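Local coordinates for dendroaspis polylepis MT9 (Dendroaspis polylepis, PDB 6R5M), which antagonizes the type 2 muscarinic acetylcholine receptor selectively and reverses the arterial relaxation that agonists of this receptor induce, at residues A[1-5]-A[16-22]; A[21-25]-A[53-57]. One frame throughout, in Å; residues are numbered along the deposited sequence.

Contact 1: residues A[1-5]-A[16-22]; sequences TICHI and TCEENSC. With PGO (S-1,2-propanediol), chain F.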
# COMPACT_ATOMS: atom_id res chain seq x y z
N THR A 1 9.13 6.68 -5.12
CA THR A 1 9.13 6.28 -3.72
C THR A 1 9.20 4.75 -3.61
O THR A 1 8.62 4.05 -4.43
CB THR A 1 7.90 6.90 -3.01
OG1 THR A 1 7.90 8.31 -3.26
CG2 THR A 1 7.92 6.69 -1.49
N ILE A 2 9.96 4.24 -2.63
CA ILE A 2 10.06 2.80 -2.40
C ILE A 2 8.88 2.40 -1.51
O ILE A 2 8.73 2.93 -0.41
CB ILE A 2 11.45 2.39 -1.81
CG1 ILE A 2 12.59 2.67 -2.83
CG2 ILE A 2 11.46 0.92 -1.35
CD1 ILE A 2 13.98 2.85 -2.24
N CYS A 3 8.02 1.49 -1.99
CA CYS A 3 6.82 1.05 -1.28
C CYS A 3 6.82 -0.44 -1.01
O CYS A 3 7.22 -1.22 -1.88
CB CYS A 3 5.56 1.46 -2.03
SG CYS A 3 5.47 3.22 -2.50
N HIS A 4 6.24 -0.84 0.15
CA HIS A 4 5.99 -2.25 0.49
C HIS A 4 4.93 -2.75 -0.50
O HIS A 4 3.99 -2.01 -0.81
CB HIS A 4 5.45 -2.39 1.94
CG HIS A 4 6.46 -2.15 3.02
ND1 HIS A 4 7.35 -3.14 3.42
CD2 HIS A 4 6.63 -1.07 3.82
CE1 HIS A 4 8.07 -2.61 4.40
NE2 HIS A 4 7.67 -1.37 4.68
N ILE A 5 5.13 -3.95 -1.07
CA ILE A 5 4.18 -4.54 -2.01
C ILE A 5 3.60 -5.78 -1.39
O ILE A 5 4.32 -6.58 -0.82
CB ILE A 5 4.77 -4.84 -3.43
CG1 ILE A 5 5.34 -3.56 -4.08
CG2 ILE A 5 3.76 -5.54 -4.36
CD1 ILE A 5 4.34 -2.53 -4.68
N THR A 16 10.28 0.02 -6.29
CA THR A 16 10.69 1.40 -6.54
C THR A 16 9.61 1.98 -7.48
O THR A 16 9.57 1.64 -8.67
CB THR A 16 12.12 1.45 -7.10
OG1 THR A 16 12.99 0.69 -6.26
CG2 THR A 16 12.65 2.88 -7.23
N CYS A 17 8.69 2.77 -6.91
CA CYS A 17 7.56 3.37 -7.63
C CYS A 17 7.94 4.68 -8.30
O CYS A 17 8.72 5.46 -7.75
CB CYS A 17 6.35 3.57 -6.72
SG CYS A 17 5.98 2.16 -5.65
N GLU A 18 7.32 4.94 -9.48
CA GLU A 18 7.44 6.20 -10.22
C GLU A 18 6.62 7.25 -9.47
O GLU A 18 6.95 8.43 -9.50
CB GLU A 18 6.87 6.03 -11.64
CG GLU A 18 7.86 5.44 -12.64
CD GLU A 18 7.19 4.92 -13.89
OE1 GLU A 18 6.79 5.75 -14.74
OE2 GLU A 18 7.07 3.68 -14.03
N GLU A 19 5.53 6.79 -8.79
CA GLU A 19 4.63 7.61 -7.97
C GLU A 19 5.34 8.08 -6.71
O GLU A 19 6.21 7.40 -6.18
CB GLU A 19 3.36 6.82 -7.56
CG GLU A 19 2.48 6.37 -8.71
CD GLU A 19 2.76 4.98 -9.26
OE1 GLU A 19 3.86 4.43 -9.00
OE2 GLU A 19 1.88 4.44 -9.97
N ASN A 20 4.92 9.25 -6.21
CA ASN A 20 5.42 9.86 -4.99
C ASN A 20 4.80 9.19 -3.75
O ASN A 20 5.40 9.24 -2.67
CB ASN A 20 5.10 11.34 -5.01
CG ASN A 20 5.82 12.13 -3.96
OD1 ASN A 20 7.04 12.00 -3.74
ND2 ASN A 20 5.08 13.00 -3.32
N SER A 21 3.62 8.55 -3.90
CA SER A 21 2.91 7.92 -2.79
C SER A 21 2.92 6.39 -2.76
O SER A 21 3.15 5.72 -3.77
CB SER A 21 1.47 8.42 -2.72
OG SER A 21 1.37 9.83 -2.68
N CYS A 22 2.68 5.86 -1.56
CA CYS A 22 2.52 4.45 -1.23
C CYS A 22 1.13 4.34 -0.61
O CYS A 22 0.61 5.33 -0.08
CB CYS A 22 3.58 3.99 -0.22
SG CYS A 22 5.29 4.21 -0.74
C1 PGO F . 0.67 9.17 -6.55
C2 PGO F . 1.07 10.60 -6.84
C3 PGO F . 2.29 10.66 -7.71
O1 PGO F . -0.36 8.73 -7.43
O2 PGO F . 1.31 11.28 -5.62
O HOH W 1 8.80 9.93 -5.57
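The sulfurs of two different disulfides are in direct contact here: Cys3 SG lies 3.4 Å from Cys17 SG while being bonded to Cys22 SG at 2.0 Å. Cys17 itself pairs with Cys36, so two disulfides pack against each other between 1-5 and 16-22, and cystine sulfurs, apolar and already bonded, suit this buried spot. The methyl CG2 of Thr1 rests against Cys22 SG at 3.7 Å. Such crowding of disulfides marks the core of a three-finger toxin, from which the loops spread; strand 2-4 opens the first finger and strand 14-16 closes it. Between them Ile2 and Thr16 form an antiparallel non-hydrogen-bonded pair, their side chains side by side on one face of the sheet. Beyond that pair the chain terminus is gripped by backbone. Thr1 N donates to both Cys17 O and Glu19 O, and Cys17 N returns a bond of 2.8 Å to Thr1 O. Threonine adds a hydroxyl to this grip: with OG1 set beside its own backbone N (chi1 -52°), it donates to Asn20 O at 2.7 Å, coming from above the carbonyl plane. A water donates to the same OG1 and to Asn20 OD1, so it bridges the two side chains. Farther along the loop, Ser21 OG makes a long hydrogen bond, 3.3 Å, with O2 of a propanediol, probably from the crystallisation liquor.

Contact 2: residues A[21-25]-A[53-57]; sequences SCYKM and DKCNY. With PGO (S-1,2-propanediol), chain F.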
# COMPACT_ATOMS: atom_id res chain seq x y z
N SER A 21 3.62 8.55 -3.90
CA SER A 21 2.91 7.92 -2.79
C SER A 21 2.92 6.39 -2.76
O SER A 21 3.15 5.72 -3.77
CB SER A 21 1.47 8.42 -2.72
OG SER A 21 1.37 9.83 -2.68
N CYS A 22 2.68 5.86 -1.56
CA CYS A 22 2.52 4.45 -1.23
C CYS A 22 1.13 4.34 -0.61
O CYS A 22 0.61 5.33 -0.08
CB CYS A 22 3.58 3.99 -0.22
SG CYS A 22 5.29 4.21 -0.74
N TYR A 23 0.56 3.14 -0.63
CA TYR A 23 -0.75 2.92 -0.02
C TYR A 23 -0.85 1.58 0.67
O TYR A 23 -0.12 0.64 0.35
CB TYR A 23 -1.89 3.06 -1.06
CG TYR A 23 -2.07 1.85 -1.94
CD1 TYR A 23 -1.38 1.73 -3.15
CD2 TYR A 23 -2.93 0.82 -1.58
CE1 TYR A 23 -1.54 0.61 -3.97
CE2 TYR A 23 -3.08 -0.32 -2.38
CZ TYR A 23 -2.38 -0.41 -3.57
OH TYR A 23 -2.54 -1.52 -4.37
N LYS A 24 -1.82 1.48 1.57
CA LYS A 24 -2.20 0.27 2.26
C LYS A 24 -3.71 0.29 2.24
O LYS A 24 -4.33 1.22 2.77
CB LYS A 24 -1.64 0.21 3.68
CG LYS A 24 -1.90 -1.12 4.38
CD LYS A 24 -0.95 -1.36 5.55
CE LYS A 24 -1.48 -0.80 6.84
NZ LYS A 24 -0.67 -1.27 7.99
N MET A 25 -4.30 -0.72 1.59
CA MET A 25 -5.74 -0.85 1.46
C MET A 25 -6.24 -2.01 2.30
O MET A 25 -5.69 -3.11 2.22
CB MET A 25 -6.14 -0.99 -0.02
CG MET A 25 -7.64 -0.78 -0.25
SD MET A 25 -8.08 -0.83 -1.99
CE MET A 25 -7.88 0.88 -2.40
N ASP A 53 9.76 6.62 1.77
CA ASP A 53 10.19 5.23 1.58
C ASP A 53 9.77 4.32 2.73
O ASP A 53 9.98 4.68 3.89
CB ASP A 53 11.71 5.12 1.36
CG ASP A 53 12.26 5.71 0.07
OD1 ASP A 53 11.49 5.86 -0.90
OD2 ASP A 53 13.48 6.01 0.04
N LYS A 54 9.18 3.16 2.38
CA LYS A 54 8.73 2.09 3.29
C LYS A 54 7.63 2.55 4.28
O LYS A 54 7.42 1.90 5.30
CB LYS A 54 9.95 1.46 4.02
CG LYS A 54 11.00 0.89 3.05
CD LYS A 54 12.27 0.43 3.73
CE LYS A 54 13.28 1.54 3.89
NZ LYS A 54 14.55 1.05 4.44
N CYS A 55 6.92 3.65 3.95
CA CYS A 55 5.90 4.24 4.82
C CYS A 55 4.64 3.40 4.97
O CYS A 55 3.98 3.49 6.01
CB CYS A 55 5.56 5.67 4.39
SG CYS A 55 4.73 5.78 2.78
N ASN A 56 4.26 2.63 3.92
CA ASN A 56 3.03 1.84 3.91
C ASN A 56 3.17 0.46 4.57
O ASN A 56 2.62 -0.53 4.06
CB ASN A 56 2.48 1.74 2.47
CG ASN A 56 3.35 0.95 1.51
OD1 ASN A 56 4.58 0.93 1.60
ND2 ASN A 56 2.73 0.27 0.55
N TYR A 57 3.87 0.38 5.72
CA TYR A 57 4.06 -0.87 6.44
C TYR A 57 2.74 -1.41 7.02
O TYR A 57 2.40 -2.59 6.73
CB TYR A 57 5.17 -0.73 7.49
CG TYR A 57 5.38 -1.95 8.36
CD1 TYR A 57 6.19 -3.00 7.94
CD2 TYR A 57 4.77 -2.05 9.61
CE1 TYR A 57 6.38 -4.13 8.74
CE2 TYR A 57 4.94 -3.18 10.41
CZ TYR A 57 5.75 -4.21 9.97
OH TYR A 57 5.93 -5.33 10.74
OXT TYR A 57 2.02 -0.65 7.71
C1 PGO F . 0.67 9.17 -6.55
C2 PGO F . 1.07 10.60 -6.84
C3 PGO F . 2.29 10.66 -7.71
O1 PGO F . -0.36 8.73 -7.43
O2 PGO F . 1.31 11.28 -5.62
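Asn56 fills the tight half of this contact, its amide pressed against Cys22, whose CB comes within 3.5 Å of Asn56 CG. With CG held between backbone N and carbonyl carbon (chi1 67°), the amide faces strand 22-27, and ND2 donates to Tyr23 O at 2.9 Å in a nearly straight bond (171°). The acceptor lies in the amide plane of Asn56, whereas ND2 stands above the plane of the Tyr23 carbonyl. OD1 accepts from His4 N, so both ends of the buried amide are used, a task suited to asparagine. Beside it, Cys55 SG packs on Cys22 CB at 3.7 Å, bringing the Cys50–Cys55 bridge against the core. In this three-finger fold the C-terminal tail thus lies across the base of the central finger, tying it to the first strand. Asn56 O, however, is buried without a polar partner in the model. Toward solvent the packing thins to one long side chain. Lys24, bent at chi3 (89°), is long enough to carry its ammonium NZ to the terminal carboxylate of Tyr57, in a 2.8 Å salt bridge with OXT, while the other oxygen accepts from Arg34. Tyr57 is exposed and its side chain sets off away from the strand.

How the contacts relate
Contacts 1 and 2 lie side by side in the disulfide-rich core, their centres about 7 Å apart, and share Ser21 and Cys22. Cys22 belongs to both, so the bridge to the first strand and the tail meet at one residue. Segments 1-5 and 53-57 also touch each other, through a probable hydrogen bond of 2.8 Å from Ile2 N to Asp53 OD1. The tail therefore sits between the first strand and the central finger, with Asn56 reaching both. The propanediol beside Ser21 is common to the two contacts and probably comes from crystallisation, so it is no evidence for where the receptor binds.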